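PDB 4YJM: ATP-dependent Clp protease adapter protein ClpS 2 from Agrobacterium tumefaciens, which probably modulates the specificity of ATP-dependent protein degradation by ClpAP, acting as an N-end rule adaptor that binds the N-terminal domain of ClpA. Local coordinates for residues A[24-38]-A[88-102]. Numbering follows the deposited sequence.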
ATOM      1  N   TYR A  24      -5.106   3.614  11.437  1.00 23.27           N
ATOM      2  CA  TYR A  24      -4.456   2.417  10.911  1.00 27.06           C
ATOM      3  C   TYR A  24      -3.516   2.775   9.767  1.00 23.23           C
ATOM      4  O   TYR A  24      -3.859   3.540   8.861  1.00 21.81           O
ATOM      5  CB  TYR A  24      -5.497   1.387  10.437  1.00 22.59           C
ATOM      6  CG  TYR A  24      -6.034   0.553  11.563  1.00 23.82           C
ATOM      7  CD1 TYR A  24      -6.784   1.124  12.580  1.00 22.11           C
ATOM      8  CD2 TYR A  24      -5.765  -0.810  11.641  1.00 21.58           C
ATOM      9  CE1 TYR A  24      -7.243   0.372  13.660  1.00 23.94           C
ATOM     10  CE2 TYR A  24      -6.242  -1.582  12.709  1.00 23.21           C
ATOM     11  CZ  TYR A  24      -6.999  -0.972  13.712  1.00 25.52           C
ATOM     12  OH  TYR A  24      -7.488  -1.703  14.789  1.00 27.08           O
ATOM     13  N   LYS A  25      -2.313   2.240   9.841  1.00 24.69           N
ATOM     14  CA  LYS A  25      -1.353   2.366   8.746  1.00 26.20           C
ATOM     15  C   LYS A  25      -1.767   1.441   7.618  1.00 28.64           C
ATOM     16  O   LYS A  25      -2.157   0.302   7.864  1.00 28.41           O
ATOM     17  CB  LYS A  25       0.048   1.991   9.220  1.00 24.27           C
ATOM     18  CG  LYS A  25       0.559   2.811  10.375  1.00 34.66           C
ATOM     19  CD  LYS A  25       1.973   2.422  10.797  1.00 40.70           C
ATOM     20  CE  LYS A  25       1.982   1.097  11.465  1.00 64.54           C
ATOM     21  NZ  LYS A  25       3.267   0.812  12.171  1.00 78.87           N
ATOM     22  N   VAL A  26      -1.696   1.922   6.392  1.00 24.35           N
ATOM     23  CA  VAL A  26      -1.706   1.025   5.239  1.00 22.39           C
ATOM     24  C   VAL A  26      -0.253   0.787   4.822  1.00 24.78           C
ATOM     25  O   VAL A  26       0.471   1.746   4.559  1.00 26.46           O
ATOM     26  CB  VAL A  26      -2.520   1.627   4.060  1.00 22.36           C
ATOM     27  CG1 VAL A  26      -2.485   0.693   2.860  1.00 26.56           C
ATOM     28  CG2 VAL A  26      -3.942   1.907   4.505  1.00 26.73           C
ATOM     29  N   MET A  27       0.144  -0.477   4.766  1.00 23.73           N
ATOM     30  CA  MET A  27       1.515  -0.906   4.476  1.00 25.85           C
ATOM     31  C   MET A  27       1.559  -1.544   3.110  1.00 35.52           C
ATOM     32  O   MET A  27       0.754  -2.394   2.819  1.00 27.57           O
ATOM     33  CB  MET A  27       2.035  -1.954   5.497  1.00 30.49           C
ATOM     34  CG  MET A  27       1.863  -1.594   6.978  1.00 37.50           C
ATOM     35  SD  MET A  27       2.775  -0.121   7.350  1.00 35.47           S
ATOM     36  CE  MET A  27       4.475  -0.752   7.357  1.00 42.39           C
ATOM     37  N   LEU A  28       2.521  -1.152   2.297  1.00 26.33           N
ATOM     38  CA  LEU A  28       2.942  -1.927   1.129  1.00 25.60           C
ATOM     39  C   LEU A  28       4.015  -2.948   1.510  1.00 26.56           C
ATOM     40  O   LEU A  28       5.037  -2.588   2.132  1.00 30.67           O
ATOM     41  CB  LEU A  28       3.488  -0.975   0.056  1.00 29.83           C
ATOM     42  CG  LEU A  28       4.229  -1.675  -1.090  1.00 33.48           C
ATOM     43  CD1 LEU A  28       3.231  -2.426  -1.983  1.00 39.00           C
ATOM     44  CD2 LEU A  28       5.056  -0.683  -1.882  1.00 35.05           C
ATOM     45  N   LEU A  29       3.842  -4.208   1.091  1.00 31.85           N
ATOM     46  CA  LEU A  29       4.835  -5.260   1.339  1.00 32.75           C
ATOM     47  C   LEU A  29       5.745  -5.479   0.141  1.00 34.84           C
ATOM     48  O   LEU A  29       5.312  -5.374  -0.998  1.00 35.28           O
ATOM     49  CB  LEU A  29       4.177  -6.607   1.686  1.00 39.41           C
ATOM     50  CG  LEU A  29       3.150  -6.634   2.820  1.00 37.61           C
ATOM     51  CD1 LEU A  29       2.798  -8.103   3.123  1.00 42.72           C
ATOM     52  CD2 LEU A  29       3.683  -5.956   4.075  1.00 40.74           C
ATOM     53  N   ASN A  30       6.999  -5.786   0.407  1.00 40.92           N
ATOM     54  CA  ASN A  30       7.938  -6.112  -0.655  1.00 56.02           C
ATOM     55  C   ASN A  30       7.580  -7.431  -1.297  1.00 51.24           C
ATOM     56  O   ASN A  30       7.056  -8.317  -0.628  1.00 42.20           O
ATOM     57  CB  ASN A  30       9.366  -6.172  -0.111  1.00 64.87           C
ATOM     58  CG  ASN A  30      10.397  -6.515  -1.189  1.00 56.97           C
ATOM     59  OD1 ASN A  30      10.587  -5.764  -2.146  1.00 53.77           O
ATOM     60  ND2 ASN A  30      11.080  -7.646  -1.019  1.00 55.07           N
ATOM     61  N   ASP A  31       7.835  -7.545  -2.600  1.00 46.26           N
ATOM     62  CA  ASP A  31       7.914  -8.858  -3.245  1.00 44.16           C
ATOM     63  C   ASP A  31       8.840  -8.826  -4.447  1.00 51.03           C
ATOM     64  O   ASP A  31       9.230  -7.740  -4.926  1.00 44.61           O
ATOM     65  CB  ASP A  31       6.528  -9.364  -3.661  1.00 41.85           C
ATOM     66  CG  ASP A  31       5.933  -8.602  -4.863  1.00 41.80           C
ATOM     67  OD1 ASP A  31       6.481  -8.688  -5.970  1.00 52.12           O
ATOM     68  OD2 ASP A  31       4.901  -7.931  -4.685  1.00 41.03           O
ATOM     69  N   ASP A  32       9.130 -10.021  -4.945  1.00 49.19           N
ATOM     70  CA  ASP A  32      10.061 -10.239  -6.052  1.00 60.35           C
ATOM     71  C   ASP A  32       9.431 -10.266  -7.434  1.00 48.39           C
ATOM     72  O   ASP A  32      10.147 -10.469  -8.410  1.00 50.37           O
ATOM     73  CB  ASP A  32      10.783 -11.586  -5.897  1.00 91.30           C
ATOM     74  CG  ASP A  32      11.587 -11.695  -4.630  1.00 76.33           C
ATOM     75  OD1 ASP A  32      12.030 -10.657  -4.105  1.00 80.25           O
ATOM     76  OD2 ASP A  32      11.794 -12.845  -4.178  1.00 66.48           O
ATOM     77  N   TYR A  33       8.111 -10.115  -7.535  1.00 47.94           N
ATOM     78  CA  TYR A  33       7.418 -10.565  -8.754  1.00 52.92           C
ATOM     79  C   TYR A  33       6.521  -9.510  -9.376  1.00 50.35           C
ATOM     80  O   TYR A  33       6.253  -9.549 -10.571  1.00 45.38           O
ATOM     81  CB  TYR A  33       6.589 -11.817  -8.456  1.00 78.84           C
ATOM     82  CG  TYR A  33       7.448 -13.029  -8.224  1.00 90.35           C
ATOM     83  CD1 TYR A  33       8.053 -13.685  -9.290  1.00 93.31           C
ATOM     84  CD2 TYR A  33       7.674 -13.507  -6.944  1.00 95.82           C
ATOM     85  CE1 TYR A  33       8.855 -14.784  -9.084  1.00 99.52           C
ATOM     86  CE2 TYR A  33       8.474 -14.611  -6.730  1.00127.87           C
ATOM     87  CZ  TYR A  33       9.061 -15.243  -7.803  1.00120.82           C
ATOM     88  OH  TYR A  33       9.860 -16.340  -7.595  1.00118.97           O
ATOM     89  N   THR A  34       6.056  -8.566  -8.580  1.00 39.41           N
ATOM     90  CA  THR A  34       5.182  -7.540  -9.121  1.00 36.43           C
ATOM     91  C   THR A  34       6.030  -6.488  -9.812  1.00 42.25           C
ATOM     92  O   THR A  34       6.932  -5.929  -9.191  1.00 37.66           O
ATOM     93  CB  THR A  34       4.318  -6.879  -8.008  1.00 41.62           C
ATOM     94  OG1 THR A  34       3.657  -7.886  -7.211  1.00 39.74           O
ATOM     95  CG2 THR A  34       3.277  -5.959  -8.636  1.00 44.25           C
ATOM     96  N   PRO A  35       5.722  -6.160 -11.081  1.00 40.54           N
ATOM     97  CA  PRO A  35       6.559  -5.140 -11.724  1.00 53.16           C
ATOM     98  C   PRO A  35       6.483  -3.772 -11.061  1.00 41.40           C
ATOM     99  O   PRO A  35       5.413  -3.311 -10.661  1.00 42.58           O
ATOM    100  CB  PRO A  35       6.005  -5.066 -13.159  1.00 62.56           C
ATOM    101  CG  PRO A  35       5.243  -6.322 -13.356  1.00 57.93           C
ATOM    102  CD  PRO A  35       4.725  -6.727 -12.006  1.00 50.63           C
ATOM    103  N   ARG A  36       7.642  -3.126 -10.991  1.00 49.82           N
ATOM    104  CA  ARG A  36       7.795  -1.816 -10.384  1.00 52.74           C
ATOM    105  C   ARG A  36       6.789  -0.817 -10.977  1.00 43.03           C
ATOM    106  O   ARG A  36       6.160  -0.048 -10.261  1.00 40.97           O
ATOM    107  CB  ARG A  36       9.241  -1.348 -10.593  1.00 81.36           C
ATOM    108  CG  ARG A  36       9.606   0.017 -10.024  1.00104.98           C
ATOM    109  CD  ARG A  36      11.124   0.252 -10.039  1.00147.55           C
ATOM    110  NE  ARG A  36      11.851  -0.832  -9.376  1.00146.33           N
ATOM    111  CZ  ARG A  36      12.519  -1.803  -9.997  1.00142.25           C
ATOM    112  NH1 ARG A  36      12.587  -1.851 -11.322  1.00153.79           N
ATOM    113  NH2 ARG A  36      13.132  -2.734  -9.281  1.00154.66           N
ATOM    114  N   GLU A  37       6.630  -0.844 -12.289  1.00 38.92           N
ATOM    115  CA  GLU A  37       5.782   0.123 -12.962  1.00 45.73           C
ATOM    116  C   GLU A  37       4.299  -0.145 -12.694  1.00 45.60           C
ATOM    117  O   GLU A  37       3.493   0.781 -12.736  1.00 40.86           O
ATOM    118  CB  GLU A  37       6.068   0.130 -14.462  1.00 85.64           C
ATOM    119  CG  GLU A  37       7.401   0.760 -14.815  1.00127.06           C
ATOM    120  CD  GLU A  37       7.564   2.142 -14.213  1.00165.86           C
ATOM    121  OE1 GLU A  37       6.550   2.861 -14.078  1.00184.03           O
ATOM    122  OE2 GLU A  37       8.705   2.502 -13.857  1.00198.10           O
ATOM    123  N   PHE A  38       3.949  -1.401 -12.416  1.00 34.71           N
ATOM    124  CA  PHE A  38       2.581  -1.739 -12.015  1.00 35.08           C
ATOM    125  C   PHE A  38       2.295  -1.170 -10.643  1.00 41.64           C
ATOM    126  O   PHE A  38       1.234  -0.592 -10.425  1.00 35.95           O
ATOM    127  CB  PHE A  38       2.335  -3.255 -12.001  1.00 40.26           C
ATOM    128  CG  PHE A  38       0.892  -3.638 -11.697  1.00 34.20           C
ATOM    129  CD1 PHE A  38      -0.115  -3.475 -12.656  1.00 38.92           C
ATOM    130  CD2 PHE A  38       0.546  -4.156 -10.468  1.00 34.48           C
ATOM    131  CE1 PHE A  38      -1.448  -3.825 -12.365  1.00 34.59           C
ATOM    132  CE2 PHE A  38      -0.772  -4.489 -10.170  1.00 35.61           C
ATOM    133  CZ  PHE A  38      -1.760  -4.331 -11.112  1.00 34.26           C
ATOM    134  N   GLY A  88      -3.537  -6.227  -7.914  1.00 31.40           N
ATOM    135  CA  GLY A  88      -2.419  -7.125  -8.161  1.00 40.43           C
ATOM    136  C   GLY A  88      -2.859  -8.564  -8.281  1.00 35.65           C
ATOM    137  O   GLY A  88      -2.484  -9.307  -9.207  1.00 35.84           O
ATOM    138  N   LYS A  89      -3.708  -8.951  -7.348  1.00 36.83           N
ATOM    139  CA  LYS A  89      -4.192 -10.327  -7.292  1.00 37.76           C
ATOM    140  C   LYS A  89      -4.821 -10.740  -8.629  1.00 42.37           C
ATOM    141  O   LYS A  89      -4.468 -11.764  -9.196  1.00 38.91           O
ATOM    142  CB  LYS A  89      -5.192 -10.481  -6.146  1.00 54.17           C
ATOM    143  CG  LYS A  89      -5.568 -11.921  -5.808  1.00 93.35           C
ATOM    144  CD  LYS A  89      -6.604 -12.007  -4.692  1.00125.02           C
ATOM    145  CE  LYS A  89      -7.889 -11.294  -5.071  1.00155.32           C
ATOM    146  NZ  LYS A  89      -9.019 -11.597  -4.155  1.00153.87           N
ATOM    147  N   GLU A  90      -5.722  -9.917  -9.161  1.00 36.17           N
ATOM    148  CA  GLU A  90      -6.444 -10.281 -10.363  1.00 45.04           C
ATOM    149  C   GLU A  90      -5.589 -10.122 -11.623  1.00 39.36           C
ATOM    150  O   GLU A  90      -6.000 -10.532 -12.694  1.00 42.20           O
ATOM    151  CB  GLU A  90      -7.726  -9.456 -10.466  1.00 45.13           C
ATOM    152  CG  GLU A  90      -8.653  -9.628  -9.267  1.00 43.82           C
ATOM    153  CD  GLU A  90      -9.089 -11.099  -9.056  1.00 47.30           C
ATOM    154  OE1 GLU A  90      -8.999 -11.915  -9.989  1.00 44.86           O
ATOM    155  OE2 GLU A  90      -9.536 -11.440  -7.951  1.00 54.74           O
ATOM    156  N   ALA A  91      -4.404  -9.537 -11.471  1.00 39.59           N
ATOM    157  CA  ALA A  91      -3.406  -9.510 -12.541  1.00 49.11           C
ATOM    158  C   ALA A  91      -2.444 -10.693 -12.447  1.00 41.32           C
ATOM    159  O   ALA A  91      -1.594 -10.867 -13.311  1.00 48.09           O
ATOM    160  CB  ALA A  91      -2.620  -8.209 -12.489  1.00 45.51           C
ATOM    161  N   GLY A  92      -2.558 -11.488 -11.388  1.00 45.60           N
ATOM    162  CA  GLY A  92      -1.702 -12.653 -11.227  1.00 50.66           C
ATOM    163  C   GLY A  92      -0.397 -12.333 -10.525  1.00 54.77           C
ATOM    164  O   GLY A  92       0.553 -13.093 -10.628  1.00 52.63           O
ATOM    165  N   PHE A  93      -0.348 -11.201  -9.826  1.00 43.47           N
ATOM    166  CA  PHE A  93       0.825 -10.797  -9.057  1.00 43.94           C
ATOM    167  C   PHE A  93       0.590 -11.008  -7.564  1.00 46.86           C
ATOM    168  O   PHE A  93      -0.562 -10.982  -7.113  1.00 39.47           O
ATOM    169  CB  PHE A  93       1.154  -9.332  -9.283  1.00 38.92           C
ATOM    170  CG  PHE A  93       1.452  -8.985 -10.704  1.00 41.83           C
ATOM    171  CD1 PHE A  93       2.307  -9.758 -11.472  1.00 45.77           C
ATOM    172  CD2 PHE A  93       0.870  -7.870 -11.270  1.00 47.48           C
ATOM    173  CE1 PHE A  93       2.571  -9.414 -12.805  1.00 51.40           C
ATOM    174  CE2 PHE A  93       1.135  -7.514 -12.581  1.00 52.38           C
ATOM    175  CZ  PHE A  93       1.984  -8.291 -13.351  1.00 54.01           C
ATOM    176  N   PRO A  94       1.681 -11.191  -6.789  1.00 48.30           N
ATOM    177  CA  PRO A  94       1.577 -11.377  -5.336  1.00 47.46           C
ATOM    178  C   PRO A  94       1.479 -10.067  -4.555  1.00 44.54           C
ATOM    179  O   PRO A  94       1.473 -10.119  -3.332  1.00 37.10           O
ATOM    180  CB  PRO A  94       2.876 -12.125  -4.999  1.00 53.27           C
ATOM    181  CG  PRO A  94       3.856 -11.614  -5.975  1.00 58.87           C
ATOM    182  CD  PRO A  94       3.067 -11.396  -7.262  1.00 56.39           C
ATOM    183  N   LEU A  95       1.402  -8.929  -5.250  1.00 39.83           N
ATOM    184  CA  LEU A  95       1.278  -7.614  -4.610  1.00 32.70           C
ATOM    185  C   LEU A  95       0.307  -7.606  -3.433  1.00 34.48           C
ATOM    186  O   LEU A  95      -0.857  -7.989  -3.557  1.00 32.33           O
ATOM    187  CB  LEU A  95       0.816  -6.567  -5.643  1.00 31.56           C
ATOM    188  CG  LEU A  95       0.663  -5.136  -5.129  1.00 32.54           C
ATOM    189  CD1 LEU A  95       2.021  -4.578  -4.696  1.00 32.65           C
ATOM    190  CD2 LEU A  95       0.074  -4.317  -6.231  1.00 24.96           C
ATOM    191  N   MET A  96       0.790  -7.143  -2.294  1.00 28.06           N
ATOM    192  CA  MET A  96       0.021  -7.136  -1.052  1.00 29.92           C
ATOM    193  C   MET A  96       0.126  -5.845  -0.258  1.00 27.40           C
ATOM    194  O   MET A  96       1.238  -5.362   0.030  1.00 28.65           O
ATOM    195  CB  MET A  96       0.501  -8.305  -0.162  1.00 40.42           C
ATOM    196  CG  MET A  96      -0.230  -8.412   1.185  1.00 43.45           C
ATOM    197  SD  MET A  96      -1.974  -8.825   1.006  1.00 44.57           S
ATOM    198  CE  MET A  96      -1.832 -10.331   0.086  1.00 43.23           C
ATOM    199  N   PHE A  97      -1.040  -5.272   0.067  1.00 28.43           N
ATOM    200  CA  PHE A  97      -1.159  -4.169   1.011  1.00 26.84           C
ATOM    201  C   PHE A  97      -1.867  -4.674   2.265  1.00 28.45           C
ATOM    202  O   PHE A  97      -2.815  -5.444   2.154  1.00 31.64           O
ATOM    203  CB  PHE A  97      -1.927  -3.014   0.436  1.00 26.32           C
ATOM    204  CG  PHE A  97      -1.242  -2.332  -0.710  1.00 22.41           C
ATOM    205  CD1 PHE A  97      -0.701  -1.081  -0.539  1.00 25.49           C
ATOM    206  CD2 PHE A  97      -1.179  -2.934  -1.973  1.00 25.04           C
ATOM    207  CE1 PHE A  97      -0.083  -0.433  -1.606  1.00 34.01           C
ATOM    208  CE2 PHE A  97      -0.580  -2.288  -3.034  1.00 26.05           C
ATOM    209  CZ  PHE A  97      -0.034  -1.057  -2.856  1.00 32.82           C
ATOM    210  N   THR A  98      -1.391  -4.258   3.442  1.00 29.36           N
ATOM    211  CA  THR A  98      -1.974  -4.715   4.713  1.00 28.34           C
ATOM    212  C   THR A  98      -2.330  -3.501   5.569  1.00 29.49           C
ATOM    213  O   THR A  98      -1.940  -2.386   5.247  1.00 25.36           O
ATOM    214  CB  THR A  98      -0.997  -5.625   5.499  1.00 29.58           C
ATOM    215  OG1 THR A  98       0.140  -4.843   5.889  1.00 35.25           O
ATOM    216  CG2 THR A  98      -0.485  -6.747   4.653  1.00 38.72           C
ATOM    217  N   THR A  99      -3.056  -3.697   6.666  1.00 22.87           N
ATOM    218  CA  THR A  99      -3.224  -2.625   7.642  1.00 25.55           C
ATOM    219  C   THR A  99      -2.659  -3.037   8.987  1.00 25.39           C
ATOM    220  O   THR A  99      -2.586  -4.212   9.324  1.00 27.40           O
ATOM    221  CB  THR A  99      -4.698  -2.239   7.849  1.00 24.60           C
ATOM    222  OG1 THR A  99      -5.389  -3.303   8.511  1.00 34.75           O
ATOM    223  CG2 THR A  99      -5.393  -1.938   6.520  1.00 25.21           C
ATOM    224  N   GLU A 100      -2.263  -2.049   9.769  1.00 23.92           N
ATOM    225  CA  GLU A 100      -1.888  -2.300  11.134  1.00 29.66           C
ATOM    226  C   GLU A 100      -2.173  -1.071  11.952  1.00 25.66           C
ATOM    227  O   GLU A 100      -2.076   0.058  11.487  1.00 26.01           O
ATOM    228  CB  GLU A 100      -0.416  -2.735  11.270  1.00 39.91           C
ATOM    229  CG  GLU A 100       0.599  -1.721  11.010  1.00 61.05           C
ATOM    230  CD  GLU A 100       2.026  -2.297  11.119  1.00 55.11           C
ATOM    231  OE1 GLU A 100       2.339  -3.293  10.425  1.00 59.08           O
ATOM    232  OE2 GLU A 100       2.812  -1.741  11.917  1.00 56.88           O
ATOM    233  N   PRO A 101      -2.520  -1.298  13.209  1.00 29.50           N
ATOM    234  CA  PRO A 101      -2.887  -0.163  14.032  1.00 27.04           C
ATOM    235  C   PRO A 101      -1.650   0.695  14.300  1.00 30.77           C
ATOM    236  O   PRO A 101      -0.551   0.147  14.410  1.00 33.24           O
ATOM    237  CB  PRO A 101      -3.431  -0.834  15.317  1.00 29.10           C
ATOM    238  CG  PRO A 101      -2.902  -2.216  15.309  1.00 35.39           C
ATOM    239  CD  PRO A 101      -2.746  -2.588  13.877  1.00 33.44           C
ATOM    240  N   GLU A 102      -1.806   2.014  14.386  1.00 28.21           N
ATOM    241  CA  GLU A 102      -0.656   2.869  14.727  1.00 51.85           C
ATOM    242  C   GLU A 102      -0.445   2.908  16.237  1.00 48.66           C
ATOM    243  O   GLU A 102      -1.006   2.093  16.975  1.00 42.92           O
ATOM    244  CB  GLU A 102      -0.802   4.300  14.160  1.00 62.33           C
ATOM    245  CG  GLU A 102      -1.740   5.257  14.878  1.00 82.33           C
ATOM    246  CD  GLU A 102      -1.464   6.748  14.551  1.00 77.81           C
ATOM    247  OE1 GLU A 102      -0.391   7.086  13.984  1.00 67.34           O
ATOM    248  OE2 GLU A 102      -2.331   7.587  14.874  1.00118.56           O
TER
HETATM  249  O   HOH W   1       3.858  -7.269  -2.245  1.00 32.40           O
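Met27 and Thr98 exchange two backbone hydrogen bonds, Met27 N to Thr98 O and Thr98 N to Met27 O, both 2.9 Å. Lys25 and Glu100 form the next hydrogen-bonded pair of these antiparallel strands, and Leu29 N adds a fifth bond to Met96 O. Strand 97-101 forms one edge of the sheet, with 24-29 in the middle and 66-73 beyond it. Past Leu29 the chains part, and a water takes over: it donates to Leu29 O and to Asp31 OD2 (2.7 Å) and accepts from Met96 N. Asp31 OD1 receives Tyr33 N through its anti lone pair, closing an Asx turn, and Thr34 N at 2.6 Å on the syn side, extending it to an Asx motif, while Thr34 OG1 donates to OD2. Both carboxylate oxygens therefore have two donors, which probably favours the charged form. Lys25 bends at chi3 (-71°) to bring NZ into a salt bridge with Glu100 OE2, 2.6 Å away and met from above the carboxylate plane. On the opposite face, Leu28 CD1 lies over the Phe97 ring; Phe97 packs on helices 36-47 and 74-91, Leu28 on helix 51-64. Pro35 CD sits 3.4 Å from Phe93 CZ over that ring's face, and the edge of Phe93 meets the face of Phe38, planes at 61°. The Asp31 carboxylate thus folds its turn on itself, while water and Phe93 packing join it to the connection from helix 74-91.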